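Side-chain contacts in uncharacterized protein (Bacteroides vulgatus, PDB 4R8O), which is of unknown function but folds as a single-layer antiparallel beta sheet of the DUF3836 family, thought to have evolved from beta-hairpin repeats: residues Y40-D43 with Q47-E50; E52-N57 with W63-C68; E81-N86 with Y92-E97. One frame throughout, in Å; residues are numbered along the deposited sequence.

Contact 1 of 3, residues Y40-D43 with Q47-E50; sequences YKYD and QRTE
The Arg48 side chain meets both Tyr40 and Tyr42, and its guanidinium meets them in different ways. Against Tyr40 it lies flat: the planes are 22° apart and CZ of Arg48 sits 4.0 Å from the centroid of the Tyr40 ring, over one face, which is cation-pi geometry. Toward Tyr42 the guanidinium turns its edge: the Tyr42 hydroxyl lies in its plane and is gripped side-on by two nitrogens, Arg48 NH2 at 2.6 Å from Tyr42 OH and Arg48 NE at 3.1 Å from the same oxygen. A bend at the third torsion of Arg48 (chi3 -77°) turns the guanidinium so that one face serves Tyr40 while the NE side serves Tyr42. The Tyr42 hydroxyl is also hydrogen-bonded to Val19 O, so three bonds fix it and tie this corner to strand 18-28.

The two segments close the hairpin between strands 31-42 and 48-57. Thr49 N gives Lys41 O a firm bond of 2.7 Å, while Glu50 N reaches the same oxygen only weakly. Two successive amides sharing one carbonyl, with Thr49 at a psi of -37°, are consistent with a classic beta bulge. At the turn end, Asp43 N bonds to Gln47 O at 2.9 Å, and the backbone N of Gln47 donates to Asp43 OD1 at 3.1 Å, approaching from above the carboxylate plane.

The opposite face, carrying Lys41 and Glu50, is looser and more open to solvent on the lysine side. These side chains run alongside each other, touching through Lys41 CG and Glu50 CB at 3.8 Å, but Lys41 NZ stays 5.2 Å from Glu50 OE2, too far for a salt bridge, and Glu50 OE1 has a long, weak ion pair with Arg70.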
loop_
_atom_site.group_PDB
_atom_site.type_symbol
_atom_site.label_atom_id
_atom_site.label_comp_id
_atom_site.label_asym_id
_atom_site.label_seq_id
_atom_site.Cartn_x
_atom_site.Cartn_y
_atom_site.Cartn_z
ATOM N N TYR A 40 -0.710 2.128 -5.438
ATOM C CA TYR A 40 0.399 1.496 -6.141
ATOM C C TYR A 40 1.045 2.416 -7.189
ATOM O O TYR A 40 0.334 3.171 -7.824
ATOM C CB TYR A 40 -0.140 0.295 -6.907
ATOM C CG TYR A 40 -0.855 -0.682 -6.058
ATOM C CD1 TYR A 40 -0.157 -1.495 -5.191
ATOM C CD2 TYR A 40 -2.235 -0.823 -6.135
ATOM C CE1 TYR A 40 -0.816 -2.426 -4.400
ATOM C CE2 TYR A 40 -2.916 -1.741 -5.356
ATOM C CZ TYR A 40 -2.202 -2.543 -4.485
ATOM O OH TYR A 40 -2.861 -3.444 -3.685
ATOM N N LYS A 41 2.365 2.308 -7.386
ATOM C CA LYS A 41 3.114 3.062 -8.414
ATOM C C LYS A 41 3.888 2.058 -9.210
ATOM O O LYS A 41 4.252 1.016 -8.690
ATOM C CB LYS A 41 4.102 4.055 -7.791
ATOM C CG LYS A 41 3.479 4.899 -6.692
ATOM C CD LYS A 41 4.146 6.240 -6.414
ATOM C CE LYS A 41 3.125 7.221 -5.793
ATOM N NZ LYS A 41 1.823 7.431 -6.535
ATOM N N TYR A 42 4.167 2.365 -10.465
ATOM C CA TYR A 42 4.873 1.423 -11.363
ATOM C C TYR A 42 6.020 2.150 -12.025
ATOM O O TYR A 42 6.027 3.368 -12.035
ATOM C CB TYR A 42 3.877 0.845 -12.389
ATOM C CG TYR A 42 2.770 -0.005 -11.747
ATOM C CD1 TYR A 42 1.696 0.588 -11.081
ATOM C CD2 TYR A 42 2.812 -1.397 -11.781
ATOM C CE1 TYR A 42 0.697 -0.174 -10.455
ATOM C CE2 TYR A 42 1.817 -2.173 -11.153
ATOM C CZ TYR A 42 0.764 -1.554 -10.492
ATOM O OH TYR A 42 -0.223 -2.299 -9.881
ATOM N N ASP A 43 7.011 1.425 -12.526
ATOM C CA ASP A 43 8.090 2.046 -13.312
ATOM C C ASP A 43 7.656 2.178 -14.777
ATOM O O ASP A 43 6.515 1.933 -15.084
ATOM C CB ASP A 43 9.391 1.261 -13.158
ATOM C CG ASP A 43 9.291 -0.173 -13.625
ATOM O OD1 ASP A 43 8.580 -0.501 -14.618
ATOM O OD2 ASP A 43 9.923 -0.983 -12.948
ATOM N N GLN A 47 6.341 -2.479 -13.941
ATOM C CA GLN A 47 6.487 -3.319 -12.767
ATOM C C GLN A 47 6.257 -2.452 -11.548
ATOM O O GLN A 47 6.551 -1.236 -11.558
ATOM C CB GLN A 47 7.883 -3.885 -12.715
ATOM C CG GLN A 47 8.158 -4.915 -13.794
ATOM C CD GLN A 47 9.602 -5.353 -13.786
ATOM O OE1 GLN A 47 10.521 -4.518 -13.664
ATOM N NE2 GLN A 47 9.830 -6.650 -13.932
ATOM N N ARG A 48 5.701 -3.089 -10.521
ATOM C CA ARG A 48 5.228 -2.379 -9.386
ATOM C C ARG A 48 6.394 -1.916 -8.533
ATOM O O ARG A 48 7.284 -2.694 -8.221
ATOM C CB ARG A 48 4.312 -3.254 -8.549
ATOM C CG ARG A 48 3.671 -2.501 -7.388
ATOM C CD ARG A 48 2.625 -3.366 -6.726
ATOM N NE ARG A 48 1.388 -3.418 -7.529
ATOM C CZ ARG A 48 0.419 -4.336 -7.413
ATOM N NH1 ARG A 48 0.518 -5.351 -6.541
ATOM N NH2 ARG A 48 -0.660 -4.262 -8.203
ATOM N N THR A 49 6.319 -0.667 -8.087
ATOM C CA THR A 49 7.401 -0.038 -7.322
ATOM C C THR A 49 7.060 0.326 -5.905
ATOM O O THR A 49 7.921 0.229 -5.037
ATOM C CB THR A 49 7.895 1.167 -8.100
ATOM O OG1 THR A 49 8.801 0.648 -9.071
ATOM C CG2 THR A 49 8.649 2.163 -7.246
ATOM N N GLU A 50 5.847 0.780 -5.669
ATOM C CA GLU A 50 5.381 1.071 -4.311
ATOM C C GLU A 50 4.097 0.334 -4.060
ATOM O O GLU A 50 3.467 -0.193 -4.957
ATOM C CB GLU A 50 5.114 2.555 -4.160
ATOM C CG GLU A 50 5.261 3.143 -2.764
ATOM C CD GLU A 50 5.337 4.645 -2.872
ATOM O OE1 GLU A 50 6.359 5.162 -3.410
ATOM O OE2 GLU A 50 4.355 5.313 -2.512
#

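Contact 2 of 3, residues E52-N57 with W63-C68; sequences EAQKWN and WENNLC
Trp56 drives its edge into the face of Trp63: CE3 of Trp56 stands 3.5 Å from CD2 of Trp63, and the planes are 70° apart, a T-shaped pair. The two indoles reach this crossing by different first torsions. Trp56 has CG anti to the backbone N (chi1 -177°), whereas in Trp63 it lies anti to the carbonyl carbon (chi1 -74°), which brings the CE3-CZ3 rim of the second ring up to the Lys55 carbonyl carbon and to N and CB of Trp56. With an alanine in place of Trp63, the edge of Trp56 would probably lose the face it packs on and be freer to turn.

Further along the same face, Gln54 and Asn65 lie side by side; Gln54 NE2 donates to Asn65 OD1 at 2.9 Å from above the carbonyl plane, and Gln54 OE1 bonds to Asn39 ND2. Asn57 ND2 donates a hydrogen bond to Glu64 OE2, 2.7 Å, from above the carboxylate plane; Glu64 belongs to the other face, with Lys55. These two exchange both backbone bonds of a hydrogen-bonded antiparallel pair. Lys55 NZ remains 4.0 Å from Glu64 OE1, beyond a salt bridge, which implies that this part of the hairpin relies on backbone, amide and indole contacts more than on paired charges.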
loop_
_atom_site.group_PDB
_atom_site.type_symbol
_atom_site.label_atom_id
_atom_site.label_comp_id
_atom_site.label_asym_id
_atom_site.label_seq_id
_atom_site.Cartn_x
_atom_site.Cartn_y
_atom_site.Cartn_z
ATOM N N GLU A 52 1.678 1.639 -1.088
ATOM C CA GLU A 52 1.387 2.403 0.114
ATOM C C GLU A 52 0.092 1.897 0.728
ATOM O O GLU A 52 -0.940 1.868 0.071
ATOM C CB GLU A 52 1.245 3.876 -0.246
ATOM C CG GLU A 52 1.203 4.785 0.951
ATOM C CD GLU A 52 0.898 6.218 0.585
ATOM O OE1 GLU A 52 0.989 6.599 -0.607
ATOM O OE2 GLU A 52 0.580 6.984 1.497
ATOM N N ALA A 53 0.140 1.558 2.001
ATOM C CA ALA A 53 -0.977 0.919 2.736
ATOM C C ALA A 53 -1.522 1.901 3.734
ATOM O O ALA A 53 -0.862 2.168 4.737
ATOM C CB ALA A 53 -0.442 -0.280 3.470
ATOM N N GLN A 54 -2.688 2.476 3.453
ATOM C CA GLN A 54 -3.297 3.457 4.345
ATOM C C GLN A 54 -4.433 2.822 5.097
ATOM O O GLN A 54 -5.091 1.934 4.577
ATOM C CB GLN A 54 -3.790 4.642 3.548
ATOM C CG GLN A 54 -2.668 5.482 3.021
ATOM C CD GLN A 54 -3.176 6.713 2.291
ATOM O OE1 GLN A 54 -3.991 6.602 1.394
ATOM N NE2 GLN A 54 -2.673 7.893 2.661
ATOM N N LYS A 55 -4.673 3.312 6.301
ATOM C CA LYS A 55 -5.746 2.831 7.149
ATOM C C LYS A 55 -6.814 3.908 7.320
ATOM O O LYS A 55 -6.520 5.104 7.357
ATOM C CB LYS A 55 -5.177 2.401 8.507
ATOM C CG LYS A 55 -4.254 3.412 9.217
ATOM C CD LYS A 55 -4.212 3.266 10.745
ATOM C CE LYS A 55 -5.599 3.448 11.370
ATOM N NZ LYS A 55 -5.565 3.889 12.789
ATOM N N TRP A 56 -8.060 3.480 7.443
ATOM C CA TRP A 56 -9.150 4.430 7.625
ATOM C C TRP A 56 -9.285 4.736 9.109
ATOM O O TRP A 56 -9.452 3.812 9.918
ATOM C CB TRP A 56 -10.449 3.866 7.071
ATOM C CG TRP A 56 -11.585 4.818 7.168
ATOM C CD1 TRP A 56 -12.671 4.699 7.975
ATOM C CD2 TRP A 56 -11.734 6.044 6.460
ATOM N NE1 TRP A 56 -13.508 5.771 7.807
ATOM C CE2 TRP A 56 -12.963 6.609 6.871
ATOM C CE3 TRP A 56 -10.956 6.714 5.502
ATOM C CZ2 TRP A 56 -13.437 7.812 6.370
ATOM C CZ3 TRP A 56 -11.428 7.912 4.985
ATOM C CH2 TRP A 56 -12.665 8.455 5.434
ATOM N N ASN A 57 -9.223 6.018 9.462
ATOM C CA ASN A 57 -9.497 6.433 10.828
ATOM C C ASN A 57 -10.864 7.083 10.856
ATOM O O ASN A 57 -11.001 8.285 10.593
ATOM C CB ASN A 57 -8.432 7.370 11.347
ATOM C CG ASN A 57 -8.602 7.683 12.825
ATOM O OD1 ASN A 57 -9.305 6.970 13.555
ATOM N ND2 ASN A 57 -7.952 8.748 13.285
ATOM N N TRP A 63 -8.072 9.016 5.650
ATOM C CA TRP A 63 -7.068 7.990 5.339
ATOM C C TRP A 63 -5.725 8.352 5.975
ATOM O O TRP A 63 -5.143 9.380 5.607
ATOM C CB TRP A 63 -6.878 7.859 3.813
ATOM C CG TRP A 63 -7.996 7.157 3.096
ATOM C CD1 TRP A 63 -8.781 7.675 2.119
ATOM C CD2 TRP A 63 -8.412 5.795 3.266
ATOM N NE1 TRP A 63 -9.674 6.749 1.683
ATOM C CE2 TRP A 63 -9.485 5.579 2.367
ATOM C CE3 TRP A 63 -7.994 4.740 4.096
ATOM C CZ2 TRP A 63 -10.154 4.334 2.258
ATOM C CZ3 TRP A 63 -8.652 3.484 3.989
ATOM C CH2 TRP A 63 -9.717 3.298 3.080
ATOM N N GLU A 64 -5.213 7.504 6.875
ATOM C CA GLU A 64 -3.929 7.778 7.580
ATOM C C GLU A 64 -2.771 6.892 7.091
ATOM O O GLU A 64 -2.895 5.657 7.025
ATOM C CB GLU A 64 -4.100 7.640 9.092
ATOM C CG GLU A 64 -5.193 8.535 9.656
ATOM C CD GLU A 64 -5.242 8.565 11.173
ATOM O OE1 GLU A 64 -4.662 7.663 11.816
ATOM O OE2 GLU A 64 -5.915 9.468 11.727
ATOM N N ASN A 65 -1.644 7.529 6.780
ATOM C CA ASN A 65 -0.461 6.810 6.293
ATOM C C ASN A 65 0.035 5.852 7.350
ATOM O O ASN A 65 -0.005 6.172 8.527
ATOM C CB ASN A 65 0.622 7.793 5.895
ATOM C CG ASN A 65 0.248 8.567 4.655
ATOM O OD1 ASN A 65 -0.839 9.128 4.571
ATOM N ND2 ASN A 65 1.126 8.600 3.691
ATOM N N ASN A 66 0.426 4.651 6.948
ATOM C CA ASN A 66 0.849 3.635 7.930
ATOM C C ASN A 66 2.141 2.959 7.492
ATOM O O ASN A 66 3.201 3.232 8.029
ATOM C CB ASN A 66 -0.300 2.622 8.189
ATOM C CG ASN A 66 0.141 1.440 9.057
ATOM O OD1 ASN A 66 0.934 1.600 9.989
ATOM N ND2 ASN A 66 -0.344 0.249 8.741
ATOM N N LEU A 67 2.018 2.088 6.501
ATOM C CA LEU A 67 3.098 1.287 5.963
ATOM C C LEU A 67 3.249 1.585 4.502
ATOM O O LEU A 67 2.299 2.042 3.856
ATOM C CB LEU A 67 2.779 -0.208 6.121
ATOM C CG LEU A 67 2.773 -0.720 7.569
ATOM C CD1 LEU A 67 2.284 -2.176 7.686
ATOM C CD2 LEU A 67 4.152 -0.575 8.210
ATOM N N CYS A 68 4.432 1.285 3.977
ATOM C CA CYS A 68 4.751 1.496 2.552
ATOM C C CYS A 68 5.882 0.563 2.207
ATOM O O CYS A 68 6.882 0.524 2.907
ATOM C CB CYS A 68 5.198 2.911 2.341
ATOM S SG CYS A 68 5.344 3.412 0.628
#

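Contact 3 of 3, residues E81-N86 with Y92-E97; sequences EYYKWN and YILVPE
One face of the Tyr92 ring is met by the edge of Trp85, and one face of the Tyr83 ring by a methyl of Leu94. In the first pair Trp85 CE3 comes to 3.4 Å from Tyr92 CD2, offset toward the rim of the phenol, and the planes stand 69° apart, an edge-to-face stack. In the second, Leu94 CD1 lies 3.9 Å from the Tyr83 centroid and only 14° off the ring normal, a CH-pi contact, while Tyr92 O lies at the edge of the Tyr83 ring, near its plane. All four residues share one face of the last hairpin of the single-layer sheet, formed by strands 78-86 and 91-102, where Trp85 with Tyr92 and Tyr83 with Leu94 are successive non-hydrogen-bonded antiparallel pairs.

The hydrogen-bonded pair between them is Lys84 with Ile93. Lys84 N donates to Ile93 O at 2.8 Å, and Ile93 N to Lys84 O at 2.6 Å. One step on, Val95 N reaches Tyr82 O at 2.8 Å.

Trp85 carries CG anti to its own N (chi1 -179°), which aims the benzene edge of the indole at Tyr92 on the neighbouring strand. The hydroxyl of Tyr92 finds its partner beyond the hairpin, hydrogen-bonded to Glu52 OE2, and Tyr83 is in cation-pi contact with Arg70; both ties lead to strands earlier in the sheet. On the face bearing Lys84 and Ile93 the packing is sparser. The Lys84 ammonium turns to Asn66 OD1 on strand 62-73. Near the turn Asn86 runs alongside Ile93, its CB 3.7 Å from Ile93 CD1.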
loop_
_atom_site.group_PDB
_atom_site.type_symbol
_atom_site.label_atom_id
_atom_site.label_comp_id
_atom_site.label_asym_id
_atom_site.label_seq_id
_atom_site.Cartn_x
_atom_site.Cartn_y
_atom_site.Cartn_z
ATOM N N GLU A 81 11.732 -3.274 0.480
ATOM C CA GLU A 81 12.042 -2.521 1.680
ATOM C C GLU A 81 10.776 -1.988 2.285
ATOM O O GLU A 81 9.892 -1.556 1.547
ATOM C CB GLU A 81 12.916 -1.362 1.330
ATOM C CG GLU A 81 14.284 -1.720 0.842
ATOM C CD GLU A 81 15.072 -0.445 0.516
ATOM O OE1 GLU A 81 14.650 0.273 -0.418
ATOM O OE2 GLU A 81 16.076 -0.151 1.209
ATOM N N TYR A 82 10.723 -1.936 3.617
ATOM C CA TYR A 82 9.502 -1.606 4.334
ATOM C C TYR A 82 9.710 -0.333 5.084
ATOM O O TYR A 82 10.719 -0.184 5.787
ATOM C CB TYR A 82 9.186 -2.734 5.340
ATOM C CG TYR A 82 8.962 -4.075 4.679
ATOM C CD1 TYR A 82 10.015 -4.982 4.469
ATOM C CD2 TYR A 82 7.703 -4.449 4.269
ATOM C CE1 TYR A 82 9.784 -6.227 3.837
ATOM C CE2 TYR A 82 7.462 -5.684 3.678
ATOM C CZ TYR A 82 8.493 -6.556 3.450
ATOM O OH TYR A 82 8.176 -7.732 2.816
ATOM N N TYR A 83 8.737 0.568 5.002
ATOM C CA TYR A 83 8.850 1.873 5.648
ATOM C C TYR A 83 7.676 2.051 6.553
ATOM O O TYR A 83 6.575 1.601 6.226
ATOM C CB TYR A 83 8.810 2.966 4.579
ATOM C CG TYR A 83 10.010 3.019 3.647
ATOM C CD1 TYR A 83 10.161 2.106 2.642
ATOM C CD2 TYR A 83 10.961 4.065 3.738
ATOM C CE1 TYR A 83 11.260 2.159 1.771
ATOM C CE2 TYR A 83 12.030 4.152 2.863
ATOM C CZ TYR A 83 12.184 3.222 1.901
ATOM O OH TYR A 83 13.274 3.335 1.076
ATOM N N LYS A 84 7.872 2.719 7.685
ATOM C CA LYS A 84 6.745 3.053 8.564
ATOM C C LYS A 84 6.618 4.555 8.630
ATOM O O LYS A 84 7.627 5.276 8.595
ATOM C CB LYS A 84 6.924 2.444 9.956
ATOM C CG LYS A 84 5.677 2.571 10.828
ATOM C CD LYS A 84 5.477 1.400 11.813
ATOM C CE LYS A 84 4.002 0.985 11.996
ATOM N NZ LYS A 84 2.958 2.062 12.005
ATOM N N TRP A 85 5.372 5.021 8.668
ATOM C CA TRP A 85 5.062 6.449 8.729
ATOM C C TRP A 85 5.309 6.971 10.139
ATOM O O TRP A 85 4.913 6.336 11.107
ATOM C CB TRP A 85 3.578 6.670 8.363
ATOM C CG TRP A 85 3.186 8.098 8.378
ATOM C CD1 TRP A 85 2.475 8.745 9.350
ATOM C CD2 TRP A 85 3.516 9.081 7.395
ATOM N NE1 TRP A 85 2.322 10.080 9.019
ATOM C CE2 TRP A 85 2.951 10.307 7.820
ATOM C CE3 TRP A 85 4.223 9.049 6.193
ATOM C CZ2 TRP A 85 3.094 11.494 7.093
ATOM C CZ3 TRP A 85 4.373 10.247 5.446
ATOM C CH2 TRP A 85 3.800 11.443 5.903
ATOM N N ASN A 86 5.932 8.131 10.270
ATOM C CA ASN A 86 6.007 8.774 11.558
ATOM C C ASN A 86 5.344 10.119 11.503
ATOM O O ASN A 86 5.712 10.976 10.703
ATOM C CB ASN A 86 7.420 8.909 12.075
ATOM C CG ASN A 86 7.474 9.641 13.407
ATOM O OD1 ASN A 86 6.461 10.173 13.893
ATOM N ND2 ASN A 86 8.643 9.689 14.001
ATOM N N TYR A 92 7.850 8.809 5.780
ATOM C CA TYR A 92 7.842 7.344 5.748
ATOM C C TYR A 92 9.277 6.968 6.043
ATOM O O TYR A 92 10.156 7.168 5.204
ATOM C CB TYR A 92 7.398 6.760 4.370
ATOM C CG TYR A 92 5.926 6.489 4.245
ATOM C CD1 TYR A 92 5.329 5.428 4.939
ATOM C CD2 TYR A 92 5.121 7.248 3.414
ATOM C CE1 TYR A 92 3.958 5.154 4.821
ATOM C CE2 TYR A 92 3.757 7.014 3.309
ATOM C CZ TYR A 92 3.163 5.965 4.007
ATOM O OH TYR A 92 1.784 5.708 3.926
ATOM N N ILE A 93 9.523 6.406 7.223
ATOM C CA ILE A 93 10.884 6.011 7.626
ATOM C C ILE A 93 11.173 4.536 7.378
ATOM O O ILE A 93 10.458 3.698 7.890
ATOM C CB ILE A 93 11.113 6.330 9.122
ATOM C CG1 ILE A 93 10.989 7.842 9.346
ATOM C CG2 ILE A 93 12.508 5.873 9.562
ATOM C CD1 ILE A 93 10.875 8.266 10.784
ATOM N N LEU A 94 12.300 4.240 6.732
ATOM C CA LEU A 94 12.777 2.862 6.469
ATOM C C LEU A 94 13.046 1.998 7.699
ATOM O O LEU A 94 13.626 2.474 8.672
ATOM C CB LEU A 94 14.091 2.885 5.698
ATOM C CG LEU A 94 14.689 1.526 5.318
ATOM C CD1 LEU A 94 13.756 0.780 4.388
ATOM C CD2 LEU A 94 16.059 1.649 4.652
ATOM N N VAL A 95 12.647 0.730 7.631
ATOM C CA VAL A 95 12.904 -0.254 8.684
ATOM C C VAL A 95 13.828 -1.288 8.024
ATOM O O VAL A 95 13.342 -2.338 7.575
ATOM C CB VAL A 95 11.614 -0.951 9.166
ATOM C CG1 VAL A 95 11.908 -1.977 10.256
ATOM C CG2 VAL A 95 10.614 0.053 9.717
ATOM N N PRO A 96 15.146 -0.986 7.947
ATOM C CA PRO A 96 16.179 -1.786 7.254
ATOM C C PRO A 96 16.344 -3.164 7.825
ATOM O O PRO A 96 16.877 -4.070 7.205
ATOM C CB PRO A 96 17.475 -1.003 7.527
ATOM C CG PRO A 96 17.222 -0.310 8.811
ATOM C CD PRO A 96 15.768 0.068 8.780
ATOM N N GLU A 97 15.850 -3.296 9.027
ATOM C CA GLU A 97 15.842 -4.514 9.782
ATOM C C GLU A 97 15.034 -5.523 8.995
ATOM O O GLU A 97 15.309 -6.687 9.075
ATOM C CB GLU A 97 15.158 -4.274 11.149
ATOM C CG GLU A 97 15.380 -2.860 11.747
ATOM C CD GLU A 97 14.272 -2.369 12.646
ATOM O OE1 GLU A 97 13.829 -3.144 13.529
ATOM O OE2 GLU A 97 13.873 -1.191 12.486
#

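Overall arrangement
All three contacts are surface contacts within one meandering antiparallel sheet, each joining the strands of a hairpin. Contact 2 lies nearest the middle of the chain, its centre about 7 Å away, against about 10 Å for contact 1 and 13 Å for contact 3; two of its touching residues are buried, against one of those in contact 1 and none in contact 3. Contacts 1 and 2 share strand 48-57 and meet where Glu50 packs on Cys68. Contacts 2 and 3 join through probable backbone hydrogen bonds, Cys68 O to Tyr83 N being 2.8 Å. Both include a tryptophan edge on an aromatic face, but contact 2 adds hydrogen bonds from side-chain amides, contact 3 aliphatic packing, and contact 1 an arginine between tyrosines.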